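Valine-pyruvate aminotransferase (Salmonella typhimurium, PDB 3G7Q) probably catalyses the pyridoxal 5'-phosphate-dependent transfer of an amino group from L-valine to pyruvate, yielding L-alanine and 3-methyl-2-oxobutanoate. Local coordinates at residues 57-61 against 62-66; 280-284 against 285-289; 349-352 against 353-357; 359-363 against 364-368. One frame throughout, in Å; residues are numbered along the deposited sequence.

Interaction 1 of 4, residues 57-61 against 62-66; sequences DMVES and GKAAD
Ser-61 and Lys-63 meet alongside one another where helix 45-61 ends and helix 63-69 begins. The hydroxyl of Ser-61 rests against the aliphatic stem of the lysine, with OG 3.2 Å from Lys-63 CG and nearly as close to CD. The serine torsion sets this up: OG sits between the backbone N and the carbonyl carbon (chi1 67°). The extended lysine chain passes by and carries NZ away to a salt bridge with Glu-292. Another side of the turn is apolar. In one of the two conformers modelled for Val-59, the CG2 branch touches Ala-64 CB at 3.6 Å, a contact to be taken with that reservation. Met-58, a selenomethionine, comes to Lys-63 only at its base, CB to CB 4.2 Å, and sends its tip onto helix 285-295.

The kink turns on Gly-62, which leaves helical angles with a positive phi of 91° and is also the N-cap of the next helix. Gly-62 N donates to Val-59 O at 3.2 Å, and Ala-64 N reaches back to Met-58 O at 3.1 Å. A water spans the gap, donating to Val-59 O at 2.8 Å and accepting from Ala-65 N at 3.0 Å. Val-59 O is also bonded by Gln-52 NE2 of the second subunit. That carbonyl, released from the regular helix pattern, is thus gripped by backbone, water and subunit partner together, which ties the helix break to the dimer interface.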
loop_
_atom_site.group_PDB
_atom_site.type_symbol
_atom_site.label_atom_id
_atom_site.label_comp_id
_atom_site.label_asym_id
_atom_site.label_seq_id
_atom_site.Cartn_x
_atom_site.Cartn_y
_atom_site.Cartn_z
ATOM N N ASP A 57 -6.250 24.338 9.064
ATOM C CA ASP A 57 -7.054 24.954 7.998
ATOM C C ASP A 57 -7.874 23.931 7.224
ATOM O O ASP A 57 -9.039 24.165 6.907
ATOM C CB ASP A 57 -6.168 25.677 6.985
ATOM C CG ASP A 57 -5.448 26.885 7.569
ATOM O OD1 ASP A 57 -5.842 27.397 8.635
ATOM O OD2 ASP A 57 -4.475 27.317 6.942
HETATM N N MSE A 58 -7.235 22.805 6.904
HETATM C CA MSE A 58 -7.890 21.740 6.139
HETATM C C MSE A 58 -9.027 21.074 6.891
HETATM O O MSE A 58 -10.039 20.745 6.282
HETATM C CB MSE A 58 -6.865 20.702 5.670
HETATM C CG MSE A 58 -5.899 21.248 4.641
HETATM SE SE MSE A 58 -4.575 19.936 4.130
HETATM C CE MSE A 58 -5.783 18.620 3.160
ATOM N N VAL A 59 -8.874 20.871 8.194
ATOM C CA VAL A 59 -9.957 20.290 8.968
ATOM C C VAL A 59 -11.115 21.284 9.040
ATOM O O VAL A 59 -12.275 20.912 8.831
ATOM C CB VAL A 59 -9.520 19.878 10.367
ATOM C CG1 VAL A 59 -10.729 19.426 11.170
ATOM C CG2 VAL A 59 -8.491 18.760 10.285
ATOM N N GLU A 60 -10.798 22.555 9.286
ATOM C CA GLU A 60 -11.834 23.601 9.387
ATOM C C GLU A 60 -12.580 23.834 8.069
ATOM O O GLU A 60 -13.769 24.121 8.083
ATOM C CB GLU A 60 -11.232 24.917 9.922
ATOM C CG GLU A 60 -10.793 24.807 11.394
ATOM C CD GLU A 60 -10.075 26.051 11.981
ATOM O OE1 GLU A 60 -9.708 26.989 11.226
ATOM O OE2 GLU A 60 -9.868 26.060 13.221
ATOM N N SER A 61 -11.910 23.661 6.933
ATOM C CA SER A 61 -12.567 23.877 5.634
ATOM C C SER A 61 -13.323 22.659 5.113
ATOM O O SER A 61 -13.993 22.759 4.078
ATOM C CB SER A 61 -11.536 24.278 4.590
ATOM O OG SER A 61 -10.643 23.216 4.316
ATOM N N GLY A 62 -13.232 21.519 5.807
ATOM C CA GLY A 62 -13.895 20.286 5.347
ATOM C C GLY A 62 -12.987 19.433 4.462
ATOM O O GLY A 62 -13.345 18.304 4.105
ATOM N N LYS A 63 -11.813 19.941 4.115
ATOM C CA LYS A 63 -10.911 19.222 3.203
ATOM C C LYS A 63 -10.307 17.947 3.788
ATOM O O LYS A 63 -10.108 16.976 3.046
ATOM C CB LYS A 63 -9.817 20.133 2.697
ATOM C CG LYS A 63 -10.319 21.257 1.781
ATOM C CD LYS A 63 -9.172 22.212 1.482
ATOM C CE LYS A 63 -9.612 23.432 0.674
ATOM N NZ LYS A 63 -8.525 24.470 0.611
ATOM N N ALA A 64 -10.048 17.922 5.100
ATOM C CA ALA A 64 -9.493 16.735 5.728
ATOM C C ALA A 64 -10.534 15.624 5.698
ATOM O O ALA A 64 -10.235 14.482 5.329
ATOM C CB ALA A 64 -9.054 17.016 7.159
ATOM N N ALA A 65 -11.762 15.966 6.075
ATOM C CA ALA A 65 -12.850 15.002 6.051
ATOM C C ALA A 65 -13.085 14.509 4.624
ATOM O O ALA A 65 -13.304 13.315 4.421
ATOM C CB ALA A 65 -14.137 15.593 6.647
ATOM N N ASP A 66 -13.030 15.405 3.639
ATOM C CA ASP A 66 -13.230 15.002 2.238
ATOM C C ASP A 66 -12.176 13.966 1.809
ATOM O O ASP A 66 -12.478 13.004 1.105
ATOM C CB ASP A 66 -13.130 16.188 1.290
ATOM C CG ASP A 66 -14.326 17.113 1.326
ATOM O OD1 ASP A 66 -15.382 16.764 1.892
ATOM O OD2 ASP A 66 -14.197 18.219 0.744
HETATM O O HOH W 1 -12.523 18.382 7.689
#

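Interaction 2 of 4, residues 280-284 against 285-289; sequences LAPGG and MGPAM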
loop_
_atom_site.group_PDB
_atom_site.type_symbol
_atom_site.label_atom_id
_atom_site.label_comp_id
_atom_site.label_asym_id
_atom_site.label_seq_id
_atom_site.Cartn_x
_atom_site.Cartn_y
_atom_site.Cartn_z
ATOM N N LEU A 280 -2.011 -0.999 -3.821
ATOM C CA LEU A 280 -1.113 -0.252 -2.991
ATOM C C LEU A 280 -1.174 1.222 -3.451
ATOM O O LEU A 280 -0.136 1.835 -3.748
ATOM C CB LEU A 280 0.297 -0.842 -3.073
ATOM N N ALA A 281 -2.406 1.757 -3.523
ATOM C CA ALA A 281 -2.674 3.161 -3.880
ATOM C C ALA A 281 -2.492 3.988 -2.618
ATOM O O ALA A 281 -2.528 3.429 -1.508
ATOM C CB ALA A 281 -4.085 3.319 -4.406
ATOM N N PRO A 282 -2.299 5.314 -2.754
ATOM C CA PRO A 282 -2.097 6.071 -1.530
ATOM C C PRO A 282 -3.409 6.384 -0.807
ATOM O O PRO A 282 -4.447 6.434 -1.436
ATOM C CB PRO A 282 -1.485 7.375 -2.044
ATOM C CG PRO A 282 -2.112 7.575 -3.331
ATOM C CD PRO A 282 -2.249 6.187 -3.936
ATOM N N GLY A 283 -3.344 6.621 0.500
ATOM C CA GLY A 283 -4.528 7.096 1.241
ATOM C C GLY A 283 -4.816 8.535 0.791
ATOM O O GLY A 283 -4.073 9.105 -0.003
ATOM N N GLY A 284 -5.879 9.131 1.303
ATOM C CA GLY A 284 -6.289 10.454 0.877
ATOM C C GLY A 284 -5.596 11.664 1.471
ATOM O O GLY A 284 -5.542 12.707 0.819
HETATM N N MSE A 285 -5.035 11.540 2.662
HETATM C CA MSE A 285 -4.507 12.705 3.352
HETATM C C MSE A 285 -3.239 13.289 2.669
HETATM O O MSE A 285 -3.135 14.503 2.489
HETATM C CB MSE A 285 -4.267 12.353 4.809
HETATM C CG MSE A 285 -4.372 13.517 5.720
HETATM SE SE MSE A 285 -6.180 14.297 5.769
HETATM C CE MSE A 285 -5.470 15.826 6.073
ATOM N N GLY A 286 -2.326 12.410 2.259
ATOM C CA GLY A 286 -1.096 12.817 1.543
ATOM C C GLY A 286 -1.405 13.601 0.281
ATOM O O GLY A 286 -0.975 14.753 0.159
ATOM N N PRO A 287 -2.119 12.980 -0.672
ATOM C CA PRO A 287 -2.506 13.716 -1.864
ATOM C C PRO A 287 -3.220 15.040 -1.591
ATOM O O PRO A 287 -2.938 16.027 -2.289
ATOM C CB PRO A 287 -3.428 12.744 -2.602
ATOM C CG PRO A 287 -3.011 11.393 -2.125
ATOM C CD PRO A 287 -2.537 11.569 -0.729
ATOM N N ALA A 288 -4.104 15.085 -0.587
ATOM C CA ALA A 288 -4.839 16.313 -0.288
ATOM C C ALA A 288 -3.889 17.393 0.219
ATOM O O ALA A 288 -3.976 18.564 -0.194
ATOM C CB ALA A 288 -5.990 16.054 0.727
HETATM N N MSE A 289 -2.971 17.009 1.094
HETATM C CA MSE A 289 -1.985 17.957 1.609
HETATM C C MSE A 289 -1.093 18.478 0.495
HETATM O O MSE A 289 -0.786 19.665 0.458
HETATM C CB MSE A 289 -1.139 17.321 2.713
HETATM C CG MSE A 289 -1.971 17.074 3.967
HETATM SE SE MSE A 289 -0.929 16.155 5.278
HETATM C CE MSE A 289 0.123 17.660 6.038
#
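Between Pro-282 and Gly-284 the backbone runs extended, then bends at Gly-284 into the first turn of helix 285-295, where Gly-284 O accepts from Ala-288 N at 3.1 Å. This is a helix start with a proline in its opening turn: Pro-287, which has no N-H, sits where the amides of a first turn lack partners inside the helix. Ala-288 CB lies 3.4 Å from Gly-284 O, the same oxygen that takes the first bond of the helix. Met-285, a selenomethionine, touches the preceding residue only through CB; with CG anti to the backbone N (chi1 -152°) and two further bends, its chain leaves the loop and packs on Leu-55 and Ala-64 of the same chain and Leu-68 of the second subunit. Gly-284 makes backbone hydrogen bonds to that subunit too, so the helix start belongs to the dimer interface. The two prolines approach obliquely, Pro-282 CG to Pro-287 CG at 4.1 Å. Gly-283 O lies against the Pro-287 ring, 3.3 Å from CG and 3.0 Å from CD.

Interaction 3 of 4, residues 349-352 against 353-357; sequences LPIT and TELLY
The flat carbonyl group of Thr-352 receives Leu-356 N in its own plane, while the carboxylate of Glu-354 meets the side chain of Thr-352 through OE1, 3.4 Å from Thr-352 CB. The two side chains cross at about a right angle. Thr-352 is the N-cap of helix 353-362, and both of its oxygens serve the first turn. Thr-352 OG1 accepts from Leu-355 N at 3.1 Å with 160° at the hydrogen, the capping bond; Thr-352 O accepts from Leu-356 N at 3.0 Å in an almost straight bond of 173°. The cap depends on rotation about CA-CB, which places OG1 between the backbone N and the carbonyl carbon (chi1 68°), facing the turn. Thr-353 points away from the preceding residues overall, though its CB touches the Thr-352 carbonyl carbon; its OG1 hydrogen-bonds to Cys-387 O. The carboxylate of Glu-354, bent back at chi2, is held by His-385 ND1.

Beside this polar cap lies a hydrophobic staple: Ile-351, just before the cap, reaches Leu-356 with CD1 at 4.2 Å from Leu-356 CB. Its CB also lies against Leu-355 CD2, the two side chains crossing at about a right angle. Further back, Leu-349 brings CD2 to Thr-353 CG2 at 4.0 Å. Leu-349 and Leu-356 both rest on Ile-410 of helix 396-416, and Leu-356 touches Met-388 of strand 387-391 as well; through these leucines the start of the helix rests on both elements. The two leucines meet through like branches, Leu-349 CD2 to Leu-356 CD2 at 4.1 Å.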
loop_
_atom_site.group_PDB
_atom_site.type_symbol
_atom_site.label_atom_id
_atom_site.label_comp_id
_atom_site.label_asym_id
_atom_site.label_seq_id
_atom_site.Cartn_x
_atom_site.Cartn_y
_atom_site.Cartn_z
ATOM N N LEU A 349 39.917 -1.420 7.629
ATOM C CA LEU A 349 39.564 -1.909 8.966
ATOM C C LEU A 349 39.943 -3.383 9.033
ATOM O O LEU A 349 39.629 -4.161 8.118
ATOM C CB LEU A 349 38.051 -1.773 9.214
ATOM C CG LEU A 349 37.528 -2.000 10.636
ATOM C CD1 LEU A 349 38.104 -0.938 11.574
ATOM C CD2 LEU A 349 35.981 -1.968 10.669
ATOM N N PRO A 350 40.651 -3.813 10.101
ATOM C CA PRO A 350 41.062 -5.224 10.148
ATOM C C PRO A 350 40.025 -6.228 10.671
ATOM O O PRO A 350 40.372 -7.376 10.968
ATOM C CB PRO A 350 42.304 -5.190 11.066
ATOM C CG PRO A 350 42.079 -4.054 11.935
ATOM C CD PRO A 350 41.185 -3.057 11.233
ATOM N N ILE A 351 38.779 -5.785 10.803
ATOM C CA ILE A 351 37.653 -6.624 11.116
ATOM C C ILE A 351 36.548 -6.182 10.166
ATOM O O ILE A 351 36.652 -5.113 9.568
ATOM C CB ILE A 351 37.136 -6.502 12.592
ATOM C CG1 ILE A 351 36.589 -5.110 12.928
ATOM C CG2 ILE A 351 38.231 -6.983 13.603
ATOM C CD1 ILE A 351 35.851 -5.092 14.261
ATOM N N THR A 352 35.515 -7.007 10.020
ATOM C CA THR A 352 34.380 -6.598 9.173
ATOM C C THR A 352 33.420 -5.683 9.921
ATOM O O THR A 352 33.361 -5.676 11.148
ATOM C CB THR A 352 33.574 -7.796 8.695
ATOM O OG1 THR A 352 32.910 -8.387 9.817
ATOM C CG2 THR A 352 34.461 -8.829 7.997
ATOM N N THR A 353 32.606 -4.935 9.180
ATOM C CA THR A 353 31.618 -4.088 9.825
ATOM C C THR A 353 30.420 -4.908 10.315
ATOM O O THR A 353 29.604 -4.398 11.094
ATOM C CB THR A 353 31.228 -2.869 8.957
ATOM O OG1 THR A 353 30.875 -3.296 7.658
ATOM C CG2 THR A 353 32.406 -1.876 8.859
ATOM N N GLU A 354 30.301 -6.172 9.877
ATOM C CA GLU A 354 29.335 -7.063 10.516
ATOM C C GLU A 354 29.774 -7.285 11.980
ATOM O O GLU A 354 28.957 -7.247 12.913
ATOM C CB GLU A 354 29.236 -8.401 9.787
ATOM C CG GLU A 354 28.488 -8.340 8.432
ATOM C CD GLU A 354 29.264 -7.770 7.250
ATOM O OE1 GLU A 354 30.508 -7.656 7.235
ATOM O OE2 GLU A 354 28.578 -7.395 6.292
ATOM N N LEU A 355 31.056 -7.518 12.186
ATOM C CA LEU A 355 31.559 -7.712 13.553
ATOM C C LEU A 355 31.503 -6.402 14.344
ATOM O O LEU A 355 31.066 -6.382 15.491
ATOM C CB LEU A 355 32.963 -8.305 13.562
ATOM C CG LEU A 355 33.554 -8.567 14.954
ATOM C CD1 LEU A 355 32.626 -9.430 15.875
ATOM C CD2 LEU A 355 34.922 -9.235 14.800
ATOM N N LEU A 356 31.954 -5.326 13.729
ATOM C CA LEU A 356 31.860 -4.003 14.361
ATOM C C LEU A 356 30.417 -3.711 14.793
ATOM O O LEU A 356 30.176 -3.257 15.908
ATOM C CB LEU A 356 32.340 -2.927 13.417
ATOM C CG LEU A 356 32.563 -1.552 14.078
ATOM C CD1 LEU A 356 33.647 -1.579 15.193
ATOM C CD2 LEU A 356 32.894 -0.498 12.994
ATOM N N TYR A 357 29.454 -4.019 13.929
ATOM C CA TYR A 357 28.040 -3.839 14.254
ATOM C C TYR A 357 27.644 -4.539 15.560
ATOM O O TYR A 357 26.901 -3.984 16.364
ATOM C CB TYR A 357 27.165 -4.390 13.110
ATOM C CG TYR A 357 25.688 -4.497 13.465
ATOM C CD1 TYR A 357 25.158 -5.638 14.057
ATOM C CD2 TYR A 357 24.820 -3.461 13.172
ATOM C CE1 TYR A 357 23.802 -5.717 14.369
ATOM C CE2 TYR A 357 23.469 -3.531 13.505
ATOM C CZ TYR A 357 22.972 -4.661 14.081
ATOM O OH TYR A 357 21.630 -4.706 14.379
#

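Interaction 4 of 4, residues 359-363 against 364-368; sequences RLKAR and GVLMV
A Schellman motif ends helix 353-362 and releases the chain into strand 365-366. Val-365 N donates to Leu-360 O at 3.0 Å, and within that loop Gly-364 N donates to Lys-361 O at 3.0 Å. Gly-364 is the C-prime residue, with a positive phi of 85°. Leu-360 O also accepts from Arg-363 N at 2.9 Å, and its two donors approach from opposite faces of the carbonyl, so this oxygen is gripped twice.

Side chains follow the reversal on two flanks. Leu-360 sets CB against Val-365 O at 3.4 Å and against Val-365 CB at 4.2 Å; its CD1 reaches the selenium of Met-367. Both Leu-360 and Val-365 also touch Ile-405 of helix 396-416. On the other flank, Lys-361 lays its stem obliquely over Leu-366, CG to CD2 3.8 Å, its CG standing anti to the backbone N (chi1 180°) before the chain curls. Arg-363 turns its guanidinium to Glu-408 and Glu-409. Leu-366 in turn pairs by backbone bonds with Ile-34 and Leu-36. The arrangement is a Schellman C-terminal motif with glycine at C-prime, leading directly into a strand that pairs in parallel with 34-35.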
loop_
_atom_site.group_PDB
_atom_site.type_symbol
_atom_site.label_atom_id
_atom_site.label_comp_id
_atom_site.label_asym_id
_atom_site.label_seq_id
_atom_site.Cartn_x
_atom_site.Cartn_y
_atom_site.Cartn_z
ATOM N N ARG A 359 29.600 -5.338 18.049
ATOM C CA ARG A 359 30.290 -4.654 19.153
ATOM C C ARG A 359 29.621 -3.341 19.536
ATOM O O ARG A 359 29.546 -2.998 20.727
ATOM C CB ARG A 359 31.754 -4.437 18.799
ATOM C CG ARG A 359 32.482 -5.758 18.771
ATOM C CD ARG A 359 33.918 -5.587 18.466
ATOM N NE ARG A 359 34.610 -6.878 18.418
ATOM C CZ ARG A 359 35.903 -6.987 18.173
ATOM N NH1 ARG A 359 36.626 -5.895 17.984
ATOM N NH2 ARG A 359 36.469 -8.185 18.138
ATOM N N LEU A 360 29.185 -2.602 18.526
ATOM C CA LEU A 360 28.438 -1.348 18.726
ATOM C C LEU A 360 27.079 -1.645 19.379
ATOM O O LEU A 360 26.680 -1.002 20.340
ATOM C CB LEU A 360 28.240 -0.670 17.403
ATOM C CG LEU A 360 29.483 -0.102 16.708
ATOM C CD1 LEU A 360 29.173 0.409 15.285
ATOM C CD2 LEU A 360 30.045 1.019 17.543
ATOM N N LYS A 361 26.377 -2.631 18.845
ATOM C CA LYS A 361 25.077 -3.020 19.376
ATOM C C LYS A 361 25.165 -3.373 20.853
ATOM O O LYS A 361 24.307 -2.974 21.642
ATOM C CB LYS A 361 24.527 -4.211 18.590
ATOM C CG LYS A 361 23.154 -4.688 19.091
ATOM C CD LYS A 361 22.481 -5.591 18.078
ATOM C CE LYS A 361 22.857 -7.014 18.252
ATOM N NZ LYS A 361 22.123 -7.587 19.437
ATOM N N ALA A 362 26.202 -4.113 21.237
ATOM C CA ALA A 362 26.396 -4.499 22.646
ATOM C C ALA A 362 26.563 -3.271 23.541
ATOM O O ALA A 362 26.330 -3.356 24.744
ATOM C CB ALA A 362 27.612 -5.415 22.794
ATOM N N ARG A 363 27.008 -2.159 22.960
ATOM C CA ARG A 363 27.155 -0.899 23.674
ATOM C C ARG A 363 26.038 0.104 23.418
ATOM O O ARG A 363 26.182 1.274 23.753
ATOM C CB ARG A 363 28.502 -0.290 23.341
ATOM C CG ARG A 363 29.636 -1.190 23.755
ATOM C CD ARG A 363 30.959 -0.519 23.689
ATOM N NE ARG A 363 31.067 0.592 24.631
ATOM C CZ ARG A 363 32.012 1.521 24.580
ATOM N NH1 ARG A 363 32.933 1.495 23.624
ATOM N NH2 ARG A 363 32.018 2.503 25.462
ATOM N N GLY A 364 24.945 -0.335 22.813
ATOM C CA GLY A 364 23.772 0.502 22.619
ATOM C C GLY A 364 23.737 1.402 21.420
ATOM O O GLY A 364 22.926 2.333 21.371
ATOM N N VAL A 365 24.598 1.126 20.437
ATOM C CA VAL A 365 24.698 1.941 19.231
ATOM C C VAL A 365 24.355 1.083 18.013
ATOM O O VAL A 365 24.923 0.002 17.818
ATOM C CB VAL A 365 26.120 2.536 19.064
ATOM C CG1 VAL A 365 26.242 3.334 17.775
ATOM C CG2 VAL A 365 26.501 3.404 20.265
ATOM N N LEU A 366 23.388 1.545 17.225
ATOM C CA LEU A 366 22.988 0.865 16.024
ATOM C C LEU A 366 23.259 1.693 14.761
ATOM O O LEU A 366 22.816 2.838 14.665
ATOM C CB LEU A 366 21.508 0.527 16.100
ATOM C CG LEU A 366 21.104 -0.517 17.143
ATOM C CD1 LEU A 366 19.603 -0.591 17.105
ATOM C CD2 LEU A 366 21.760 -1.906 16.901
HETATM N N MSE A 367 23.992 1.077 13.812
HETATM C CA MSE A 367 24.277 1.610 12.476
HETATM C C MSE A 367 24.068 0.429 11.525
HETATM O O MSE A 367 23.919 -0.704 11.987
HETATM C CB MSE A 367 25.705 2.157 12.383
HETATM C CG MSE A 367 25.925 3.279 13.329
HETATM SE SE MSE A 367 27.770 3.955 13.106
HETATM C CE MSE A 367 27.643 5.580 14.189
ATOM N N VAL A 368 24.018 0.683 10.218
ATOM C CA VAL A 368 23.765 -0.405 9.256
ATOM C C VAL A 368 25.045 -0.904 8.601
ATOM O O VAL A 368 25.801 -0.128 8.043
ATOM C CB VAL A 368 22.769 -0.005 8.140
ATOM C CG1 VAL A 368 22.338 -1.256 7.370
ATOM C CG2 VAL A 368 21.546 0.720 8.734
#

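In the fold
The four contacts fall into two pairs about the chain. Interactions 1 and 2 touch: Met-58 CE packs on Ala-288 CB at 3.5 Å, and both interactions also meet the second subunit. Interactions 3 and 4 share helix 353-362, one capping its start and the other its end, and touch where Tyr-357 packs on Met-367; neither is reached by the other subunit. The centres of interactions 1 and 3 lie about 52 Å apart, on opposite sides of the chain's centre. Interaction 2 is the most buried, and its one side-chain to side-chain contact joins two prolines; the others are partly buried, mixing buried and exposed residues. Glycines with positive phi end helices in interactions 1 and 4, whereas a threonine hydroxyl caps the start of one in interaction 3.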